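Local coordinates for protein TetR family transcriptional regulator (Rhodococcus erythropolis, PDB 4ZA6) that probably represses transcription as a TetR-family DNA-binding regulator, controlling the gene qsdA and with it the degradation of quorum-sensing N-acyl homoserine lactone signals, at residues 7-18 with 50-58; 149-158 with 169-180. All coordinates share one frame; numbering follows the deposited sequence.

Interaction 1. Residues 7-18 with 50-58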
loop_
_atom_site.group_PDB
_atom_site.type_symbol
_atom_site.label_atom_id
_atom_site.label_comp_id
_atom_site.label_asym_id
_atom_site.label_seq_id
_atom_site.Cartn_x
_atom_site.Cartn_y
_atom_site.Cartn_z
ATOM N N ARG A 7 -4.052 -9.468 19.180
ATOM C CA ARG A 7 -3.619 -8.504 18.163
ATOM C C ARG A 7 -4.639 -8.465 17.005
ATOM O O ARG A 7 -5.005 -7.381 16.561
ATOM C CB ARG A 7 -2.214 -8.914 17.661
ATOM C CG ARG A 7 -1.527 -7.931 16.697
ATOM C CD ARG A 7 -0.207 -8.483 16.186
ATOM N NE ARG A 7 0.292 -7.717 15.035
ATOM C CZ ARG A 7 0.191 -8.107 13.765
ATOM N NH1 ARG A 7 -0.401 -9.257 13.460
ATOM N NH2 ARG A 7 0.672 -7.347 12.793
ATOM N N ARG A 8 -5.134 -9.637 16.547
ATOM C CA ARG A 8 -6.147 -9.718 15.481
ATOM C C ARG A 8 -7.432 -8.960 15.846
ATOM O O ARG A 8 -7.946 -8.221 15.016
ATOM C CB ARG A 8 -6.430 -11.192 15.106
ATOM C CG ARG A 8 -7.457 -11.459 13.987
ATOM C CD ARG A 8 -7.215 -10.817 12.618
ATOM N NE ARG A 8 -5.803 -10.606 12.267
ATOM C CZ ARG A 8 -5.377 -9.588 11.527
ATOM N NH1 ARG A 8 -6.236 -8.683 11.068
ATOM N NH2 ARG A 8 -4.087 -9.454 11.254
ATOM N N ARG A 9 -7.946 -9.134 17.090
ATOM C CA ARG A 9 -9.137 -8.422 17.553
ATOM C C ARG A 9 -8.862 -6.923 17.487
ATOM O O ARG A 9 -9.689 -6.180 16.966
ATOM C CB ARG A 9 -9.509 -8.830 18.982
ATOM C CG ARG A 9 -10.164 -10.195 19.078
ATOM C CD ARG A 9 -10.766 -10.377 20.447
ATOM N NE ARG A 9 -10.924 -11.791 20.798
ATOM C CZ ARG A 9 -10.105 -12.462 21.602
ATOM N NH1 ARG A 9 -9.064 -11.854 22.160
ATOM N NH2 ARG A 9 -10.324 -13.741 21.859
ATOM N N ALA A 10 -7.666 -6.501 17.941
ATOM C CA ALA A 10 -7.246 -5.096 17.930
ATOM C C ALA A 10 -7.168 -4.509 16.527
ATOM O O ALA A 10 -7.719 -3.434 16.303
ATOM C CB ALA A 10 -5.930 -4.917 18.678
ATOM N N ILE A 11 -6.519 -5.217 15.574
ATOM C CA ILE A 11 -6.399 -4.737 14.185
ATOM C C ILE A 11 -7.761 -4.722 13.498
ATOM O O ILE A 11 -8.092 -3.744 12.826
ATOM C CB ILE A 11 -5.347 -5.526 13.368
ATOM C CG1 ILE A 11 -3.975 -5.540 14.079
ATOM C CG2 ILE A 11 -5.249 -5.003 11.908
ATOM C CD1 ILE A 11 -3.035 -6.626 13.553
ATOM N N ASP A 12 -8.561 -5.790 13.685
ATOM C CA ASP A 12 -9.886 -5.861 13.092
ATOM C C ASP A 12 -10.773 -4.704 13.527
ATOM O O ASP A 12 -11.496 -4.147 12.695
ATOM C CB ASP A 12 -10.560 -7.209 13.388
ATOM C CG ASP A 12 -9.949 -8.388 12.655
ATOM O OD1 ASP A 12 -9.016 -8.171 11.842
ATOM O OD2 ASP A 12 -10.411 -9.525 12.874
ATOM N N THR A 13 -10.714 -4.339 14.819
ATOM C CA THR A 13 -11.500 -3.241 15.378
ATOM C C THR A 13 -10.995 -1.918 14.834
ATOM O O THR A 13 -11.798 -1.094 14.411
ATOM C CB THR A 13 -11.579 -3.354 16.926
ATOM O OG1 THR A 13 -12.027 -4.682 17.277
ATOM C CG2 THR A 13 -12.516 -2.331 17.543
ATOM N N ALA A 14 -9.669 -1.730 14.813
ATOM C CA ALA A 14 -9.025 -0.516 14.275
ATOM C C ALA A 14 -9.339 -0.341 12.767
ATOM O O ALA A 14 -9.653 0.761 12.342
ATOM C CB ALA A 14 -7.533 -0.574 14.509
ATOM N N ALA A 15 -9.342 -1.446 11.998
ATOM C CA ALA A 15 -9.687 -1.490 10.572
ATOM C C ALA A 15 -11.148 -1.080 10.348
ATOM O O ALA A 15 -11.417 -0.360 9.385
ATOM C CB ALA A 15 -9.433 -2.885 10.007
ATOM N N SER A 16 -12.079 -1.474 11.251
ATOM C CA SER A 16 -13.489 -1.065 11.116
ATOM C C SER A 16 -13.663 0.453 11.300
ATOM O O SER A 16 -14.497 1.057 10.637
ATOM C CB SER A 16 -14.412 -1.865 12.043
ATOM O OG SER A 16 -14.624 -1.270 13.316
ATOM N N MET A 17 -12.859 1.062 12.184
ATOM C CA MET A 17 -12.863 2.499 12.421
ATOM C C MET A 17 -12.371 3.222 11.165
ATOM O O MET A 17 -12.984 4.205 10.766
ATOM C CB MET A 17 -11.984 2.853 13.629
ATOM C CG MET A 17 -12.573 2.409 14.952
ATOM S SD MET A 17 -11.375 2.497 16.316
ATOM C CE MET A 17 -11.581 4.185 16.800
ATOM N N TYR A 18 -11.306 2.702 10.512
ATOM C CA TYR A 18 -10.755 3.262 9.266
ATOM C C TYR A 18 -11.812 3.195 8.156
ATOM O O TYR A 18 -12.128 4.221 7.561
ATOM C CB TYR A 18 -9.446 2.556 8.850
ATOM C CG TYR A 18 -8.961 2.889 7.445
ATOM C CD1 TYR A 18 -8.549 4.176 7.113
ATOM C CD2 TYR A 18 -8.885 1.906 6.462
ATOM C CE1 TYR A 18 -8.124 4.492 5.822
ATOM C CE2 TYR A 18 -8.470 2.207 5.167
ATOM C CZ TYR A 18 -8.084 3.502 4.851
ATOM O OH TYR A 18 -7.651 3.792 3.581
ATOM N N LEU A 50 -0.158 1.218 14.736
ATOM C CA LEU A 50 -1.407 0.497 14.496
ATOM C C LEU A 50 -2.056 0.931 13.175
ATOM O O LEU A 50 -2.494 0.078 12.423
ATOM C CB LEU A 50 -2.373 0.666 15.676
ATOM C CG LEU A 50 -3.721 -0.040 15.534
ATOM C CD1 LEU A 50 -3.571 -1.558 15.265
ATOM C CD2 LEU A 50 -4.567 0.226 16.704
ATOM N N LEU A 51 -2.087 2.237 12.873
ATOM C CA LEU A 51 -2.667 2.709 11.607
ATOM C C LEU A 51 -1.872 2.176 10.413
ATOM O O LEU A 51 -2.477 1.722 9.440
ATOM C CB LEU A 51 -2.829 4.247 11.566
ATOM C CG LEU A 51 -3.478 4.838 10.299
ATOM C CD1 LEU A 51 -4.905 4.289 10.073
ATOM C CD2 LEU A 51 -3.473 6.333 10.341
ATOM N N GLY A 52 -0.547 2.139 10.535
ATOM C CA GLY A 52 0.330 1.572 9.516
ATOM C C GLY A 52 0.018 0.112 9.238
ATOM O O GLY A 52 -0.013 -0.301 8.084
ATOM N N THR A 53 -0.256 -0.676 10.290
ATOM C CA THR A 53 -0.605 -2.108 10.170
ATOM C C THR A 53 -1.920 -2.259 9.453
ATOM O O THR A 53 -2.035 -3.112 8.584
ATOM C CB THR A 53 -0.654 -2.732 11.571
ATOM O OG1 THR A 53 0.626 -2.557 12.170
ATOM C CG2 THR A 53 -1.061 -4.215 11.554
ATOM N N VAL A 54 -2.917 -1.431 9.833
ATOM C CA VAL A 54 -4.269 -1.406 9.283
ATOM C C VAL A 54 -4.183 -1.111 7.772
ATOM O O VAL A 54 -4.767 -1.831 6.961
ATOM C CB VAL A 54 -5.127 -0.359 10.065
ATOM C CG1 VAL A 54 -6.371 0.078 9.279
ATOM C CG2 VAL A 54 -5.523 -0.893 11.448
ATOM N N LEU A 55 -3.425 -0.073 7.410
ATOM C CA LEU A 55 -3.233 0.355 6.023
ATOM C C LEU A 55 -2.409 -0.634 5.217
ATOM O O LEU A 55 -2.682 -0.802 4.037
ATOM C CB LEU A 55 -2.610 1.754 5.973
ATOM C CG LEU A 55 -3.456 2.872 6.578
ATOM C CD1 LEU A 55 -2.706 4.208 6.557
ATOM C CD2 LEU A 55 -4.809 2.965 5.892
ATOM N N ALA A 56 -1.436 -1.311 5.856
ATOM C CA ALA A 56 -0.620 -2.338 5.192
ATOM C C ALA A 56 -1.496 -3.547 4.839
ATOM O O ALA A 56 -1.362 -4.092 3.755
ATOM C CB ALA A 56 0.509 -2.773 6.112
ATOM N N GLU A 57 -2.399 -3.968 5.749
ATOM C CA GLU A 57 -3.295 -5.102 5.475
ATOM C C GLU A 57 -4.270 -4.752 4.324
ATOM O O GLU A 57 -4.519 -5.596 3.476
ATOM C CB GLU A 57 -4.057 -5.542 6.748
ATOM C CG GLU A 57 -3.162 -6.235 7.767
ATOM C CD GLU A 57 -3.861 -6.928 8.920
ATOM O OE1 GLU A 57 -5.112 -6.948 8.944
ATOM O OE2 GLU A 57 -3.154 -7.440 9.813
ATOM N N ALA A 58 -4.807 -3.518 4.311
ATOM C CA ALA A 58 -5.693 -3.006 3.250
ATOM C C ALA A 58 -4.914 -2.948 1.921
ATOM O O ALA A 58 -5.483 -3.233 0.875
ATOM C CB ALA A 58 -6.197 -1.615 3.608
HETATM O O HOH W 1 -0.449 -7.630 9.795
#
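Arg8 meets Glu57 end-on: NH2 donates to OE2 at 2.6 Å in an almost straight bond (176°), NH1 to OE1 at 3.0 Å, and the guanidinium and carboxylate lie nearly coplanar. Arg8 NH1 also reaches Asp12 OD1 (2.9 Å), one turn on, so two acids share one arginine. A water bridges Glu57 OE2 to Arg7 NH2, giving that oxygen a second donor. Beneath this polar margin the contact is apolar. Ile11 is a knob among Leu50, Thr53, Val54 and Glu57, and Val54, itself a knob among Ile11, Ala14, Ala15 and Tyr18, sets CG2 3.7 Å from Ala14 CB. The small alanines let the branched valine in close where segments 7-18 and 50-58, on helices 4-19 and 47-69, cross at -79°, within the N-terminal DNA-binding domain expected of a TetR-family repressor. At the far end Leu55 CD2 sits over one face of the Tyr18 ring, 3.7 Å from its centroid, a CH-pi contact. The tyrosine's CG is anti to the backbone N (chi1 169°), which carries the ring past Val54 to Leu55. Its OH is hydrogen-bonded to a bound methylpentanediol, probably from the crystallisation liquor, and Leu95 and Leu98 of helix 93-101 also touch this side chain.

Interaction 2. Residues 149-158 with 169-180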
loop_
_atom_site.group_PDB
_atom_site.type_symbol
_atom_site.label_atom_id
_atom_site.label_comp_id
_atom_site.label_asym_id
_atom_site.label_seq_id
_atom_site.Cartn_x
_atom_site.Cartn_y
_atom_site.Cartn_z
ATOM N N ALA A 149 12.354 -0.729 -5.331
ATOM C CA ALA A 149 12.580 0.392 -6.253
ATOM C C ALA A 149 11.276 0.862 -6.915
ATOM O O ALA A 149 11.038 2.062 -6.981
ATOM C CB ALA A 149 13.597 0.009 -7.311
ATOM N N LEU A 150 10.437 -0.084 -7.372
ATOM C CA LEU A 150 9.146 0.213 -8.003
ATOM C C LEU A 150 8.244 0.975 -7.023
ATOM O O LEU A 150 7.693 1.998 -7.394
ATOM C CB LEU A 150 8.426 -1.076 -8.491
ATOM C CG LEU A 150 8.908 -1.755 -9.806
ATOM C CD1 LEU A 150 7.949 -2.847 -10.238
ATOM C CD2 LEU A 150 8.997 -0.760 -10.966
ATOM N N VAL A 151 8.152 0.507 -5.763
ATOM C CA VAL A 151 7.330 1.132 -4.722
ATOM C C VAL A 151 7.828 2.553 -4.439
ATOM O O VAL A 151 7.018 3.494 -4.420
ATOM C CB VAL A 151 7.326 0.250 -3.435
ATOM C CG1 VAL A 151 6.724 0.987 -2.224
ATOM C CG2 VAL A 151 6.588 -1.053 -3.695
ATOM N N ARG A 152 9.141 2.704 -4.204
ATOM C CA ARG A 152 9.751 4.013 -3.895
ATOM C C ARG A 152 9.553 5.056 -4.995
ATOM O O ARG A 152 9.392 6.228 -4.674
ATOM C CB ARG A 152 11.254 3.872 -3.611
ATOM C CG ARG A 152 11.609 3.094 -2.332
ATOM C CD ARG A 152 11.346 3.864 -1.062
ATOM N NE ARG A 152 12.241 5.020 -0.947
ATOM C CZ ARG A 152 12.118 5.953 -0.011
ATOM N NH1 ARG A 152 11.127 5.893 0.866
ATOM N NH2 ARG A 152 12.972 6.967 0.041
ATOM N N ILE A 153 9.631 4.641 -6.291
ATOM C CA ILE A 153 9.499 5.557 -7.439
ATOM C C ILE A 153 8.081 5.931 -7.716
ATOM O O ILE A 153 7.858 7.012 -8.243
ATOM C CB ILE A 153 10.191 5.119 -8.770
ATOM C CG1 ILE A 153 9.698 3.769 -9.322
ATOM C CG2 ILE A 153 11.671 5.299 -8.733
ATOM C CD1 ILE A 153 10.373 3.259 -10.478
ATOM N N CYS A 154 7.131 5.024 -7.413
ATOM C CA CYS A 154 5.703 5.184 -7.671
ATOM C C CYS A 154 4.935 5.908 -6.625
ATOM O O CYS A 154 4.035 6.664 -6.981
ATOM C CB CYS A 154 5.057 3.835 -7.968
ATOM S SG CYS A 154 5.642 3.077 -9.499
ATOM N N ASP A 155 5.179 5.595 -5.337
ATOM C CA ASP A 155 4.346 6.152 -4.292
ATOM C C ASP A 155 4.249 7.682 -4.189
ATOM O O ASP A 155 3.131 8.198 -3.995
ATOM C CB ASP A 155 4.486 5.427 -2.968
ATOM C CG ASP A 155 5.843 5.460 -2.304
ATOM O OD1 ASP A 155 6.718 6.283 -2.738
ATOM O OD2 ASP A 155 6.035 4.689 -1.336
ATOM N N VAL A 156 5.360 8.409 -4.466
ATOM C CA VAL A 156 5.330 9.885 -4.443
ATOM C C VAL A 156 4.429 10.455 -5.543
ATOM O O VAL A 156 3.938 11.576 -5.414
ATOM C CB VAL A 156 6.733 10.569 -4.390
ATOM C CG1 VAL A 156 7.396 10.338 -3.027
ATOM C CG2 VAL A 156 7.634 10.079 -5.522
ATOM N N HIS A 157 4.230 9.678 -6.638
ATOM C CA HIS A 157 3.379 10.085 -7.757
ATOM C C HIS A 157 1.946 9.765 -7.435
ATOM O O HIS A 157 1.071 10.613 -7.659
ATOM C CB HIS A 157 3.827 9.443 -9.080
ATOM C CG HIS A 157 5.114 10.008 -9.579
ATOM N ND1 HIS A 157 5.185 11.282 -10.089
ATOM C CD2 HIS A 157 6.354 9.475 -9.568
ATOM C CE1 HIS A 157 6.453 11.476 -10.399
ATOM N NE2 HIS A 157 7.188 10.412 -10.125
ATOM N N LEU A 158 1.685 8.554 -6.899
ATOM C CA LEU A 158 0.323 8.200 -6.490
ATOM C C LEU A 158 -0.237 9.235 -5.520
ATOM O O LEU A 158 -1.387 9.663 -5.661
ATOM C CB LEU A 158 0.302 6.800 -5.870
ATOM C CG LEU A 158 -1.027 6.304 -5.304
ATOM C CD1 LEU A 158 -2.178 6.423 -6.326
ATOM C CD2 LEU A 158 -0.886 4.894 -4.771
ATOM N N GLU A 169 -0.440 11.203 -9.931
ATOM C CA GLU A 169 0.276 11.083 -11.207
ATOM C C GLU A 169 0.470 9.617 -11.611
ATOM O O GLU A 169 1.599 9.115 -11.646
ATOM C CB GLU A 169 1.599 11.849 -11.147
ATOM C CG GLU A 169 1.396 13.322 -10.835
ATOM C CD GLU A 169 2.638 14.083 -10.419
ATOM O OE1 GLU A 169 2.543 15.322 -10.285
ATOM O OE2 GLU A 169 3.668 13.445 -10.108
ATOM N N ILE A 170 -0.645 8.933 -11.909
ATOM C CA ILE A 170 -0.644 7.502 -12.251
ATOM C C ILE A 170 0.146 7.153 -13.513
ATOM O O ILE A 170 0.968 6.238 -13.470
ATOM C CB ILE A 170 -2.063 6.861 -12.150
ATOM C CG1 ILE A 170 -2.635 7.064 -10.722
ATOM C CG2 ILE A 170 -2.054 5.354 -12.545
ATOM C CD1 ILE A 170 -4.102 6.775 -10.542
ATOM N N GLU A 171 -0.066 7.905 -14.615
ATOM C CA GLU A 171 0.644 7.668 -15.874
ATOM C C GLU A 171 2.128 7.838 -15.759
ATOM O O GLU A 171 2.868 7.063 -16.346
ATOM C CB GLU A 171 0.072 8.497 -17.041
ATOM C CG GLU A 171 -1.300 8.005 -17.482
ATOM C CD GLU A 171 -1.435 6.553 -17.922
ATOM O OE1 GLU A 171 -2.533 5.992 -17.724
ATOM O OE2 GLU A 171 -0.465 5.971 -18.456
ATOM N N THR A 172 2.573 8.845 -15.003
ATOM C CA THR A 172 4.005 9.069 -14.766
ATOM C C THR A 172 4.566 7.917 -13.947
ATOM O O THR A 172 5.660 7.463 -14.241
ATOM C CB THR A 172 4.248 10.445 -14.114
ATOM O OG1 THR A 172 3.785 11.462 -15.001
ATOM C CG2 THR A 172 5.702 10.695 -13.819
ATOM N N ALA A 173 3.818 7.408 -12.970
ATOM C CA ALA A 173 4.306 6.279 -12.160
ATOM C C ALA A 173 4.441 5.033 -13.048
ATOM O O ALA A 173 5.438 4.322 -12.943
ATOM C CB ALA A 173 3.370 6.007 -10.986
ATOM N N LEU A 174 3.484 4.820 -13.978
ATOM C CA LEU A 174 3.540 3.693 -14.916
ATOM C C LEU A 174 4.732 3.783 -15.864
ATOM O O LEU A 174 5.326 2.752 -16.222
ATOM C CB LEU A 174 2.223 3.609 -15.695
ATOM C CG LEU A 174 1.029 3.086 -14.872
ATOM C CD1 LEU A 174 -0.262 3.144 -15.685
ATOM C CD2 LEU A 174 1.274 1.680 -14.373
ATOM N N ASP A 175 5.063 5.023 -16.301
ATOM C CA ASP A 175 6.197 5.280 -17.193
ATOM C C ASP A 175 7.491 4.874 -16.493
ATOM O O ASP A 175 8.369 4.279 -17.123
ATOM C CB ASP A 175 6.248 6.763 -17.582
ATOM C CG ASP A 175 5.178 7.233 -18.545
ATOM O OD1 ASP A 175 4.709 6.412 -19.348
ATOM O OD2 ASP A 175 4.865 8.451 -18.539
ATOM N N LEU A 176 7.584 5.163 -15.181
ATOM C CA LEU A 176 8.739 4.809 -14.330
ATOM C C LEU A 176 8.861 3.291 -14.128
ATOM O O LEU A 176 9.974 2.765 -14.164
ATOM C CB LEU A 176 8.667 5.535 -12.988
ATOM C CG LEU A 176 9.036 7.028 -13.030
ATOM C CD1 LEU A 176 8.559 7.731 -11.771
ATOM C CD2 LEU A 176 10.561 7.236 -13.190
ATOM N N ILE A 177 7.721 2.587 -13.959
ATOM C CA ILE A 177 7.691 1.115 -13.852
ATOM C C ILE A 177 8.201 0.512 -15.157
ATOM O O ILE A 177 9.080 -0.356 -15.118
ATOM C CB ILE A 177 6.295 0.578 -13.477
ATOM C CG1 ILE A 177 5.869 1.085 -12.106
ATOM C CG2 ILE A 177 6.250 -0.960 -13.539
ATOM C CD1 ILE A 177 4.367 1.067 -11.915
ATOM N N ALA A 178 7.661 0.988 -16.311
ATOM C CA ALA A 178 8.080 0.547 -17.655
ATOM C C ALA A 178 9.600 0.704 -17.813
ATOM O O ALA A 178 10.278 -0.262 -18.132
ATOM C CB ALA A 178 7.378 1.371 -18.719
ATOM N N LEU A 179 10.131 1.911 -17.518
ATOM C CA LEU A 179 11.564 2.228 -17.574
ATOM C C LEU A 179 12.372 1.315 -16.679
ATOM O O LEU A 179 13.404 0.822 -17.104
ATOM C CB LEU A 179 11.784 3.698 -17.177
ATOM C CG LEU A 179 13.213 4.207 -17.111
ATOM C CD1 LEU A 179 13.819 4.401 -18.524
ATOM C CD2 LEU A 179 13.273 5.489 -16.307
ATOM N N LEU A 180 11.893 1.043 -15.457
ATOM C CA LEU A 180 12.582 0.128 -14.557
ATOM C C LEU A 180 12.596 -1.314 -15.109
ATOM O O LEU A 180 13.574 -2.027 -14.924
ATOM C CB LEU A 180 11.944 0.150 -13.165
ATOM C CG LEU A 180 12.958 0.094 -12.038
ATOM C CD1 LEU A 180 13.207 1.459 -11.462
ATOM C CD2 LEU A 180 12.547 -0.902 -10.960
#
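His157 and Glu169 are joined by two hydrogen bonds, one through side chains and one through the backbone. The imidazole ND1 donates to Glu169 OE2 at 2.6 Å, with the carboxylate oxygen close to the ring plane and the carboxylate turned 38° from it. Glu169 N in turn donates to His157 O (2.8 Å), coming from above the carbonyl plane. Glu169 stands at the N-cap of helix 170-181, where a negative charge would probably be favoured by the helix dipole; an acid so close would probably also raise the basicity of the imidazole.

Carbon atoms also pack on the ring. Thr172 CG2 lies over one face, 3.9 Å from the centroid, in a CH-pi contact, while Leu176 CD1 approaches His157 NE2 to 3.4 Å. A leucine in place of His157 would probably leave the Glu169 carboxylate without its ND1 donor and set that side chain free to turn.

Farther along, apolar side chains pack together. Cys154, slim enough to sit close to Ala173, puts SG 3.3 Å from Ile177 CG1. Leu150 CD2 packs on Leu180 CD2 at 3.6 Å, and Ala149 CB adds to the same methyl. Ile153 has CG1 between its backbone N and carbonyl carbon (chi1 59°), which turns that branch to Leu180, and its CD1 meets Leu180 CD1 at a tight 3.5 Å. Phe82 and Met86 of helix 74-90 lie against Ile177 and Ala173.

With axes 8.4 Å apart and directions 170° from each other, the segments form an antiparallel helical hairpin, closing the all-helical C-terminal domain of a TetR-like regulator.

From the N terminus, helix 4-19 enters interaction 1 first; the chain then runs through helices 26-33 and 37-44 before helix 47-69 returns to close that loop. Interaction 1 thus ties the first helix to the long one leading out of the N-terminal part. Helices 74-90, 93-101, 103-111 and 115-133 follow before interaction 2 opens, on helix 143-158. It spans only a short helix-free connection, closing when helix 170-181 folds back. The two loops lie in series, neither nested nor crossed. The centres of interaction 1 and interaction 2 are about 27 Å apart, on opposite sides of the chain's centre. The nearest atoms of interaction 1 and interaction 2 are about 11 Å apart and do not touch.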